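Local atomic coordinates of hypothetical protein (Parabacteroides merdae, PDB entry 4OO3), a protein that is probably an NAD(P)-dependent oxidoreductase, joining a Rossmann-fold nucleotide-binding domain to a C-terminal domain of the putative oxidoreductase type. Residues A[163-174]-A[321-329]; A[352-363]-A[375-383]. One frame throughout, in Å; residues are numbered along the deposited sequence.

Interaction 1. Residues A[163-174]-A[321-329]; sequences LSTIPAVYGEQL and MKGSKADLV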
loop_
_atom_site.group_PDB
_atom_site.type_symbol
_atom_site.label_atom_id
_atom_site.label_comp_id
_atom_site.label_asym_id
_atom_site.label_seq_id
_atom_site.Cartn_x
_atom_site.Cartn_y
_atom_site.Cartn_z
ATOM N N LEU A 163 -19.082 -8.864 -2.002
ATOM C CA LEU A 163 -19.628 -10.024 -2.696
ATOM C C LEU A 163 -19.173 -11.348 -2.080
ATOM O O LEU A 163 -19.941 -12.311 -2.047
ATOM C CB LEU A 163 -19.263 -9.978 -4.180
ATOM C CG LEU A 163 -19.929 -8.875 -5.012
ATOM C CD1 LEU A 163 -19.447 -8.962 -6.451
ATOM C CD2 LEU A 163 -21.443 -8.968 -4.962
ATOM N N SER A 164 -17.933 -11.387 -1.595
ATOM C CA SER A 164 -17.368 -12.597 -1.003
ATOM C C SER A 164 -18.046 -12.987 0.308
ATOM O O SER A 164 -18.009 -14.154 0.698
ATOM C CB SER A 164 -15.871 -12.427 -0.764
ATOM O OG SER A 164 -15.605 -11.566 0.336
ATOM N N THR A 165 -18.648 -12.008 0.985
ATOM C CA THR A 165 -19.402 -12.247 2.219
ATOM C C THR A 165 -20.870 -12.633 1.990
ATOM O O THR A 165 -21.601 -12.834 2.957
ATOM C CB THR A 165 -19.389 -11.009 3.133
ATOM O OG1 THR A 165 -19.946 -9.896 2.429
ATOM C CG2 THR A 165 -17.973 -10.673 3.576
ATOM N N ILE A 166 -21.298 -12.738 0.732
ATOM C CA ILE A 166 -22.676 -13.131 0.408
ATOM C C ILE A 166 -22.696 -14.581 -0.101
ATOM O O ILE A 166 -22.371 -14.837 -1.260
ATOM C CB ILE A 166 -23.309 -12.188 -0.639
ATOM C CG1 ILE A 166 -23.199 -10.734 -0.170
ATOM C CG2 ILE A 166 -24.770 -12.548 -0.860
ATOM C CD1 ILE A 166 -23.647 -9.707 -1.191
ATOM N N PRO A 167 -23.075 -15.534 0.769
ATOM C CA PRO A 167 -23.043 -16.957 0.421
ATOM C C PRO A 167 -23.800 -17.327 -0.860
ATOM O O PRO A 167 -23.363 -18.217 -1.604
ATOM C CB PRO A 167 -23.702 -17.626 1.625
ATOM C CG PRO A 167 -23.467 -16.696 2.760
ATOM C CD PRO A 167 -23.465 -15.320 2.174
ATOM N N ALA A 168 -24.925 -16.655 -1.100
ATOM C CA ALA A 168 -25.705 -16.870 -2.315
ATOM C C ALA A 168 -24.892 -16.570 -3.572
ATOM O O ALA A 168 -25.072 -17.212 -4.608
ATOM C CB ALA A 168 -26.963 -16.017 -2.283
ATOM N N VAL A 169 -23.993 -15.597 -3.474
ATOM C CA VAL A 169 -23.146 -15.207 -4.601
ATOM C C VAL A 169 -21.849 -16.028 -4.670
ATOM O O VAL A 169 -21.557 -16.640 -5.691
ATOM C CB VAL A 169 -22.800 -13.703 -4.515
ATOM C CG1 VAL A 169 -21.922 -13.281 -5.678
ATOM C CG2 VAL A 169 -24.074 -12.873 -4.478
ATOM N N TYR A 170 -21.090 -16.041 -3.574
ATOM C CA TYR A 170 -19.718 -16.581 -3.551
ATOM C C TYR A 170 -19.634 -18.044 -3.114
ATOM O O TYR A 170 -18.780 -18.807 -3.594
ATOM C CB TYR A 170 -18.878 -15.746 -2.585
ATOM C CG TYR A 170 -17.374 -15.953 -2.643
ATOM C CD1 TYR A 170 -16.676 -15.808 -3.831
ATOM C CD2 TYR A 170 -16.646 -16.218 -1.488
ATOM C CE1 TYR A 170 -15.301 -15.962 -3.880
ATOM C CE2 TYR A 170 -15.271 -16.364 -1.523
ATOM C CZ TYR A 170 -14.603 -16.239 -2.724
ATOM O OH TYR A 170 -13.239 -16.385 -2.769
ATOM N N GLY A 171 -20.517 -18.423 -2.196
ATOM C CA GLY A 171 -20.437 -19.711 -1.540
ATOM C C GLY A 171 -19.457 -19.607 -0.397
ATOM O O GLY A 171 -19.343 -18.564 0.236
ATOM N N GLU A 172 -18.745 -20.693 -0.138
ATOM C CA GLU A 172 -17.748 -20.748 0.921
ATOM C C GLU A 172 -16.401 -20.438 0.283
ATOM O O GLU A 172 -16.225 -20.650 -0.918
ATOM C CB GLU A 172 -17.753 -22.151 1.531
ATOM C CG GLU A 172 -17.059 -22.304 2.874
ATOM C CD GLU A 172 -16.992 -23.762 3.315
ATOM O OE1 GLU A 172 -18.043 -24.444 3.319
ATOM O OE2 GLU A 172 -15.888 -24.236 3.654
ATOM N N GLN A 173 -15.459 -19.933 1.073
ATOM C CA GLN A 173 -14.104 -19.675 0.579
ATOM C C GLN A 173 -13.356 -21.003 0.405
ATOM O O GLN A 173 -13.196 -21.767 1.360
ATOM C CB GLN A 173 -13.335 -18.753 1.540
ATOM C CG GLN A 173 -11.853 -18.563 1.213
ATOM C CD GLN A 173 -11.622 -17.879 -0.121
ATOM O OE1 GLN A 173 -12.108 -16.774 -0.342
ATOM N NE2 GLN A 173 -10.867 -18.528 -1.016
ATOM N N LEU A 174 -12.896 -21.274 -0.809
ATOM C CA LEU A 174 -12.136 -22.491 -1.047
ATOM C C LEU A 174 -10.724 -22.329 -0.512
ATOM O O LEU A 174 -10.229 -21.209 -0.377
ATOM C CB LEU A 174 -12.133 -22.839 -2.534
ATOM C CG LEU A 174 -13.521 -23.073 -3.132
ATOM C CD1 LEU A 174 -13.420 -23.513 -4.581
ATOM C CD2 LEU A 174 -14.291 -24.099 -2.320
HETATM N N MSE A 321 -10.384 -14.722 -6.571
HETATM C CA MSE A 321 -10.646 -15.331 -5.267
HETATM C C MSE A 321 -11.751 -16.323 -5.499
HETATM O O MSE A 321 -12.831 -15.976 -5.976
HETATM C CB MSE A 321 -10.886 -14.328 -4.137
HETATM C CG MSE A 321 -11.905 -13.235 -4.390
HETATM SE SE MSE A 321 -11.925 -12.035 -2.813
HETATM C CE MSE A 321 -12.761 -13.252 -1.518
ATOM N N LYS A 322 -11.461 -17.581 -5.178
ATOM C CA LYS A 322 -12.295 -18.698 -5.587
ATOM C C LYS A 322 -13.208 -19.128 -4.458
ATOM O O LYS A 322 -12.744 -19.506 -3.388
ATOM C CB LYS A 322 -11.418 -19.867 -6.052
ATOM C CG LYS A 322 -10.556 -19.512 -7.256
ATOM C CD LYS A 322 -10.139 -20.730 -8.060
ATOM C CE LYS A 322 -9.177 -21.594 -7.271
ATOM N NZ LYS A 322 -8.268 -22.388 -8.145
ATOM N N GLY A 323 -14.512 -19.031 -4.700
ATOM C CA GLY A 323 -15.525 -19.490 -3.752
ATOM C C GLY A 323 -16.166 -20.755 -4.280
ATOM O O GLY A 323 -16.059 -21.053 -5.469
ATOM N N SER A 324 -16.834 -21.497 -3.401
ATOM C CA SER A 324 -17.472 -22.765 -3.781
ATOM C C SER A 324 -18.559 -22.595 -4.856
ATOM O O SER A 324 -18.845 -23.534 -5.601
ATOM C CB SER A 324 -18.034 -23.485 -2.549
ATOM O OG SER A 324 -19.061 -22.727 -1.934
ATOM N N LYS A 325 -19.150 -21.403 -4.943
ATOM C CA LYS A 325 -20.141 -21.107 -5.986
ATOM C C LYS A 325 -19.571 -20.323 -7.160
ATOM O O LYS A 325 -19.995 -20.517 -8.300
ATOM C CB LYS A 325 -21.317 -20.326 -5.411
ATOM C CG LYS A 325 -22.188 -21.117 -4.455
ATOM C CD LYS A 325 -23.466 -20.349 -4.157
ATOM C CE LYS A 325 -24.183 -20.891 -2.936
ATOM N NZ LYS A 325 -24.713 -22.256 -3.179
ATOM N N ALA A 326 -18.623 -19.430 -6.892
ATOM C CA ALA A 326 -18.144 -18.525 -7.930
ATOM C C ALA A 326 -16.756 -17.976 -7.667
ATOM O O ALA A 326 -16.345 -17.827 -6.516
ATOM C CB ALA A 326 -19.125 -17.372 -8.093
ATOM N N ASP A 327 -16.053 -17.683 -8.762
ATOM C CA ASP A 327 -14.813 -16.913 -8.749
ATOM C C ASP A 327 -15.134 -15.429 -8.916
ATOM O O ASP A 327 -15.889 -15.047 -9.815
ATOM C CB ASP A 327 -13.889 -17.338 -9.897
ATOM C CG ASP A 327 -13.432 -18.783 -9.791
ATOM O OD1 ASP A 327 -13.462 -19.350 -8.682
ATOM O OD2 ASP A 327 -13.039 -19.357 -10.831
ATOM N N LEU A 328 -14.559 -14.600 -8.049
ATOM C CA LEU A 328 -14.600 -13.144 -8.214
ATOM C C LEU A 328 -13.280 -12.704 -8.839
ATOM O O LEU A 328 -12.213 -12.977 -8.297
ATOM C CB LEU A 328 -14.799 -12.449 -6.871
ATOM C CG LEU A 328 -16.033 -12.879 -6.091
ATOM C CD1 LEU A 328 -16.027 -12.222 -4.719
ATOM C CD2 LEU A 328 -17.299 -12.540 -6.860
ATOM N N VAL A 329 -13.363 -12.013 -9.969
ATOM C CA VAL A 329 -12.200 -11.783 -10.826
ATOM C C VAL A 329 -12.054 -10.302 -11.140
ATOM O O VAL A 329 -13.011 -9.660 -11.568
ATOM C CB VAL A 329 -12.335 -12.573 -12.154
ATOM C CG1 VAL A 329 -11.203 -12.234 -13.128
ATOM C CG2 VAL A 329 -12.375 -14.068 -11.875
#
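The Y170 ring lies between G323 on one face and S164 on the other. G323 CA sits 3.6 Å from the ring centroid, 16° off the normal, a CH-pi contact; S164 CB stands over the opposite face near the rim. Q173 OE1 and the carbonyl carbon of M321 lie at the edge, in the ring plane, and Y170 OH donates to Q173 OE1 at 2.7 Å. L328 CD1 comes obliquely against Y170 CD1 (3.8 Å). With CG anti to the backbone N (chi1 -167°), the ring swings back toward M321 to G323, although the CB of Y170 leaves the backbone away from that segment. Q173 bends at chi2, and its NE2 donates to L174 O, which fixes the amide that receives the phenol. The partner here is the hairpin of antiparallel strands 316-322 and 326-332 in the mixed sheet of the C-terminal domain; 171-174 runs past its turn, with a single bridge pairing Q173 and G323. Y170 O accepts from K325 N (2.9 Å), and more weakly from A326 N. S324 and E172 are joined twice: S324 N to E172 O, and E172 N to S324 OG (2.7 Å, 168°). At G323 a CB would collide with Y170 O, while G171 has positive phi and a CB there would strike S324 OG. A leucine in place of Y170 would probably strip G323 CA of the aromatic face it packs on and leave Q173 OE1 without its phenolic donor.

Interaction 2. Residues A[352-363]-A[375-383]; sequences LAAYEKDLTASM and LNKVGDGVW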
loop_
_atom_site.group_PDB
_atom_site.type_symbol
_atom_site.label_atom_id
_atom_site.label_comp_id
_atom_site.label_asym_id
_atom_site.label_seq_id
_atom_site.Cartn_x
_atom_site.Cartn_y
_atom_site.Cartn_z
ATOM N N LEU A 352 -27.247 -22.966 -13.294
ATOM C CA LEU A 352 -26.977 -21.591 -13.728
ATOM C C LEU A 352 -28.241 -20.720 -13.745
ATOM O O LEU A 352 -28.166 -19.499 -13.578
ATOM C CB LEU A 352 -26.314 -21.606 -15.113
ATOM C CG LEU A 352 -25.201 -20.597 -15.393
ATOM C CD1 LEU A 352 -23.985 -20.857 -14.512
ATOM C CD2 LEU A 352 -24.815 -20.654 -16.865
ATOM N N ALA A 353 -29.394 -21.356 -13.947
ATOM C CA ALA A 353 -30.688 -20.674 -13.910
ATOM C C ALA A 353 -31.020 -20.199 -12.491
ATOM O O ALA A 353 -31.373 -19.036 -12.278
ATOM C CB ALA A 353 -31.782 -21.597 -14.430
ATOM N N ALA A 354 -30.893 -21.111 -11.530
ATOM C CA ALA A 354 -31.174 -20.817 -10.126
ATOM C C ALA A 354 -30.125 -19.879 -9.513
ATOM O O ALA A 354 -30.438 -19.070 -8.632
ATOM C CB ALA A 354 -31.253 -22.113 -9.332
ATOM N N TYR A 355 -28.882 -19.999 -9.967
ATOM C CA TYR A 355 -27.817 -19.114 -9.505
ATOM C C TYR A 355 -28.112 -17.664 -9.908
ATOM O O TYR A 355 -27.928 -16.751 -9.113
ATOM C CB TYR A 355 -26.449 -19.565 -10.040
ATOM C CG TYR A 355 -25.310 -18.698 -9.550
ATOM C CD1 TYR A 355 -24.966 -18.675 -8.202
ATOM C CD2 TYR A 355 -24.596 -17.887 -10.424
ATOM C CE1 TYR A 355 -23.942 -17.875 -7.739
ATOM C CE2 TYR A 355 -23.568 -17.082 -9.971
ATOM C CZ TYR A 355 -23.247 -17.078 -8.626
ATOM O OH TYR A 355 -22.233 -16.281 -8.162
ATOM N N GLU A 356 -28.595 -17.465 -11.131
ATOM C CA GLU A 356 -28.880 -16.120 -11.635
ATOM C C GLU A 356 -29.973 -15.402 -10.831
ATOM O O GLU A 356 -29.964 -14.169 -10.731
ATOM C CB GLU A 356 -29.259 -16.178 -13.119
ATOM C CG GLU A 356 -29.418 -14.808 -13.765
ATOM C CD GLU A 356 -29.257 -14.827 -15.274
ATOM O OE1 GLU A 356 -28.877 -15.877 -15.838
ATOM O OE2 GLU A 356 -29.503 -13.778 -15.902
ATOM N N LYS A 357 -30.897 -16.172 -10.261
ATOM C CA LYS A 357 -31.960 -15.614 -9.421
ATOM C C LYS A 357 -31.446 -15.232 -8.029
ATOM O O LYS A 357 -31.864 -14.219 -7.467
ATOM C CB LYS A 357 -33.130 -16.592 -9.303
ATOM C CG LYS A 357 -33.739 -16.972 -10.645
ATOM C CD LYS A 357 -35.215 -17.334 -10.537
ATOM C CE LYS A 357 -35.459 -18.473 -9.556
ATOM N NZ LYS A 357 -36.886 -18.900 -9.543
ATOM N N ASP A 358 -30.547 -16.044 -7.475
ATOM C CA ASP A 358 -29.871 -15.707 -6.214
ATOM C C ASP A 358 -29.023 -14.458 -6.418
ATOM O O ASP A 358 -28.947 -13.591 -5.545
ATOM C CB ASP A 358 -28.969 -16.857 -5.742
ATOM C CG ASP A 358 -29.751 -18.107 -5.366
ATOM O OD1 ASP A 358 -30.765 -17.995 -4.646
ATOM O OD2 ASP A 358 -29.344 -19.207 -5.793
ATOM N N LEU A 359 -28.394 -14.390 -7.586
ATOM C CA LEU A 359 -27.566 -13.262 -7.978
ATOM C C LEU A 359 -28.370 -11.958 -7.930
ATOM O O LEU A 359 -28.006 -11.018 -7.220
ATOM C CB LEU A 359 -27.005 -13.502 -9.388
ATOM C CG LEU A 359 -25.597 -13.002 -9.709
ATOM C CD1 LEU A 359 -24.565 -13.567 -8.740
ATOM C CD2 LEU A 359 -25.241 -13.374 -11.141
ATOM N N THR A 360 -29.477 -11.917 -8.665
ATOM C CA THR A 360 -30.291 -10.702 -8.748
ATOM C C THR A 360 -30.906 -10.339 -7.390
ATOM O O THR A 360 -30.995 -9.161 -7.048
ATOM C CB THR A 360 -31.381 -10.813 -9.840
ATOM O OG1 THR A 360 -31.959 -12.120 -9.813
ATOM C CG2 THR A 360 -30.784 -10.563 -11.236
ATOM N N ALA A 361 -31.300 -11.345 -6.612
ATOM C CA ALA A 361 -31.753 -11.121 -5.231
ATOM C C ALA A 361 -30.657 -10.502 -4.356
ATOM O O ALA A 361 -30.929 -9.598 -3.562
ATOM C CB ALA A 361 -32.245 -12.422 -4.610
ATOM N N SER A 362 -29.424 -10.979 -4.513
ATOM C CA SER A 362 -28.286 -10.457 -3.750
ATOM C C SER A 362 -27.879 -9.045 -4.161
ATOM O O SER A 362 -27.433 -8.260 -3.324
ATOM C CB SER A 362 -27.072 -11.378 -3.886
ATOM O OG SER A 362 -27.344 -12.660 -3.358
HETATM N N MSE A 363 -28.025 -8.724 -5.445
HETATM C CA MSE A 363 -27.599 -7.416 -5.953
HETATM C C MSE A 363 -28.465 -6.299 -5.432
HETATM O O MSE A 363 -28.017 -5.154 -5.352
HETATM C CB MSE A 363 -27.577 -7.391 -7.479
HETATM C CG MSE A 363 -26.372 -8.133 -8.051
HETATM SE SE MSE A 363 -24.646 -7.473 -7.352
HETATM C CE MSE A 363 -24.704 -5.634 -8.062
ATOM N N LEU A 375 -25.398 -5.448 -12.475
ATOM C CA LEU A 375 -24.712 -6.556 -13.139
ATOM C C LEU A 375 -25.065 -6.630 -14.616
ATOM O O LEU A 375 -26.196 -6.367 -15.004
ATOM C CB LEU A 375 -25.070 -7.886 -12.482
ATOM C CG LEU A 375 -24.415 -8.224 -11.148
ATOM C CD1 LEU A 375 -24.855 -9.615 -10.717
ATOM C CD2 LEU A 375 -22.899 -8.153 -11.226
ATOM N N ASN A 376 -24.075 -7.000 -15.425
ATOM C CA ASN A 376 -24.240 -7.195 -16.857
ATOM C C ASN A 376 -23.756 -8.586 -17.203
ATOM O O ASN A 376 -22.585 -8.894 -16.998
ATOM C CB ASN A 376 -23.396 -6.184 -17.646
ATOM C CG ASN A 376 -24.117 -4.875 -17.902
ATOM O OD1 ASN A 376 -23.721 -3.824 -17.390
ATOM N ND2 ASN A 376 -25.168 -4.927 -18.714
ATOM N N LYS A 377 -24.648 -9.427 -17.716
ATOM C CA LYS A 377 -24.251 -10.733 -18.220
ATOM C C LYS A 377 -23.355 -10.468 -19.423
ATOM O O LYS A 377 -23.721 -9.687 -20.296
ATOM C CB LYS A 377 -25.480 -11.556 -18.614
ATOM C CG LYS A 377 -25.232 -13.048 -18.767
ATOM C CD LYS A 377 -26.530 -13.772 -19.101
ATOM C CE LYS A 377 -26.300 -15.203 -19.568
ATOM N NZ LYS A 377 -26.073 -16.151 -18.442
ATOM N N VAL A 378 -22.168 -11.068 -19.438
ATOM C CA VAL A 378 -21.209 -10.866 -20.538
ATOM C C VAL A 378 -20.761 -12.196 -21.137
ATOM O O VAL A 378 -19.763 -12.256 -21.854
ATOM C CB VAL A 378 -19.971 -10.052 -20.082
ATOM C CG1 VAL A 378 -20.358 -8.613 -19.773
ATOM C CG2 VAL A 378 -19.293 -10.701 -18.879
ATOM N N GLY A 379 -21.529 -13.247 -20.865
ATOM C CA GLY A 379 -21.168 -14.619 -21.219
ATOM C C GLY A 379 -21.856 -15.524 -20.223
ATOM O O GLY A 379 -22.072 -15.122 -19.082
ATOM N N ASP A 380 -22.225 -16.735 -20.631
ATOM C CA ASP A 380 -23.013 -17.587 -19.736
ATOM C C ASP A 380 -22.165 -18.018 -18.531
ATOM O O ASP A 380 -21.064 -18.545 -18.681
ATOM C CB ASP A 380 -23.661 -18.778 -20.469
ATOM C CG ASP A 380 -22.648 -19.746 -21.042
ATOM O OD1 ASP A 380 -21.614 -19.287 -21.575
ATOM O OD2 ASP A 380 -22.899 -20.969 -20.963
ATOM N N GLY A 381 -22.679 -17.744 -17.337
ATOM C CA GLY A 381 -21.939 -17.980 -16.104
ATOM C C GLY A 381 -20.911 -16.906 -15.771
ATOM O O GLY A 381 -20.105 -17.098 -14.860
ATOM N N VAL A 382 -20.939 -15.781 -16.495
ATOM C CA VAL A 382 -19.993 -14.676 -16.284
ATOM C C VAL A 382 -20.690 -13.307 -16.328
ATOM O O VAL A 382 -21.208 -12.902 -17.373
ATOM C CB VAL A 382 -18.859 -14.684 -17.328
ATOM C CG1 VAL A 382 -17.820 -13.620 -16.986
ATOM C CG2 VAL A 382 -18.210 -16.062 -17.408
ATOM N N TRP A 383 -20.682 -12.603 -15.194
ATOM C CA TRP A 383 -21.296 -11.277 -15.064
ATOM C C TRP A 383 -20.269 -10.220 -14.683
ATOM O O TRP A 383 -19.517 -10.399 -13.725
ATOM C CB TRP A 383 -22.378 -11.289 -13.984
ATOM C CG TRP A 383 -23.589 -12.090 -14.338
ATOM C CD1 TRP A 383 -24.756 -11.623 -14.864
ATOM C CD2 TRP A 383 -23.752 -13.502 -14.188
ATOM N NE1 TRP A 383 -25.637 -12.657 -15.053
ATOM C CE2 TRP A 383 -25.045 -13.823 -14.648
ATOM C CE3 TRP A 383 -22.928 -14.529 -13.710
ATOM C CZ2 TRP A 383 -25.539 -15.131 -14.641
ATOM C CZ3 TRP A 383 -23.422 -15.836 -13.707
ATOM C CH2 TRP A 383 -24.715 -16.120 -14.169
#
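L359 CD2 rests over the centre of the W383 six-membered ring, 3.5 Å from its centroid, a CH-pi contact made from the helix onto the indole face. L359 CG also meets L375 CD1, which is pressed tightly against M363 CG at 3.4 Å; M363, bent at chi2 and chi3, curls its selenium back to L375 CG. Y355 approaches from another direction: W383 CZ3 lies in its ring plane, 3.9 Å from Y355 CE2, with the two rings inclined at 61°. These residues form the close-packed part, where helix 352-369 covers edge strand 374-379 and its neighbour 382-386 in the mixed sheet; 352-363 runs nearly antiparallel to 375-379, axes at 154°. The looser side is largely polar. E356, its chain extended, reaches the indole edge, where OE1 lies in the ring plane 3.6 Å from W383 CZ2; its carboxylate is turned 78° from the indole. Exposed K377 reaches the same oxygen only through a long salt bridge, NZ to OE1 3.8 Å. Apart from these charges, L352 CD2 makes an apolar touch on the hairpin turn at G381 N. With no hydrogen bond between 352-363 and 375-383, the contact rests on apolar and CH-pi packing, and the E356–K377 attraction is probably a modest addition.

Y355 joins the two contacts. While its ring packs against W383 in interaction 2, its hydroxyl probably hydrogen-bonds to V169 O of interaction 1 (OH to O, 2.6 Å) and touches A326 CB at 3.3 Å. V169 CG2 also meets S362 CB at 3.4 Å, so helix 352-369 lies against 167-170 as well as edge strand 374-379 and its neighbour 382-386. The centres of the two contacts are about 13 Å apart, and strand 341-346 lies between their hairpins in the sheet: L328 packs on V344, Y355 on V344 and A346. Both belong to the C-terminal domain, and their centres lie about 25 and 32 Å from the chain centre.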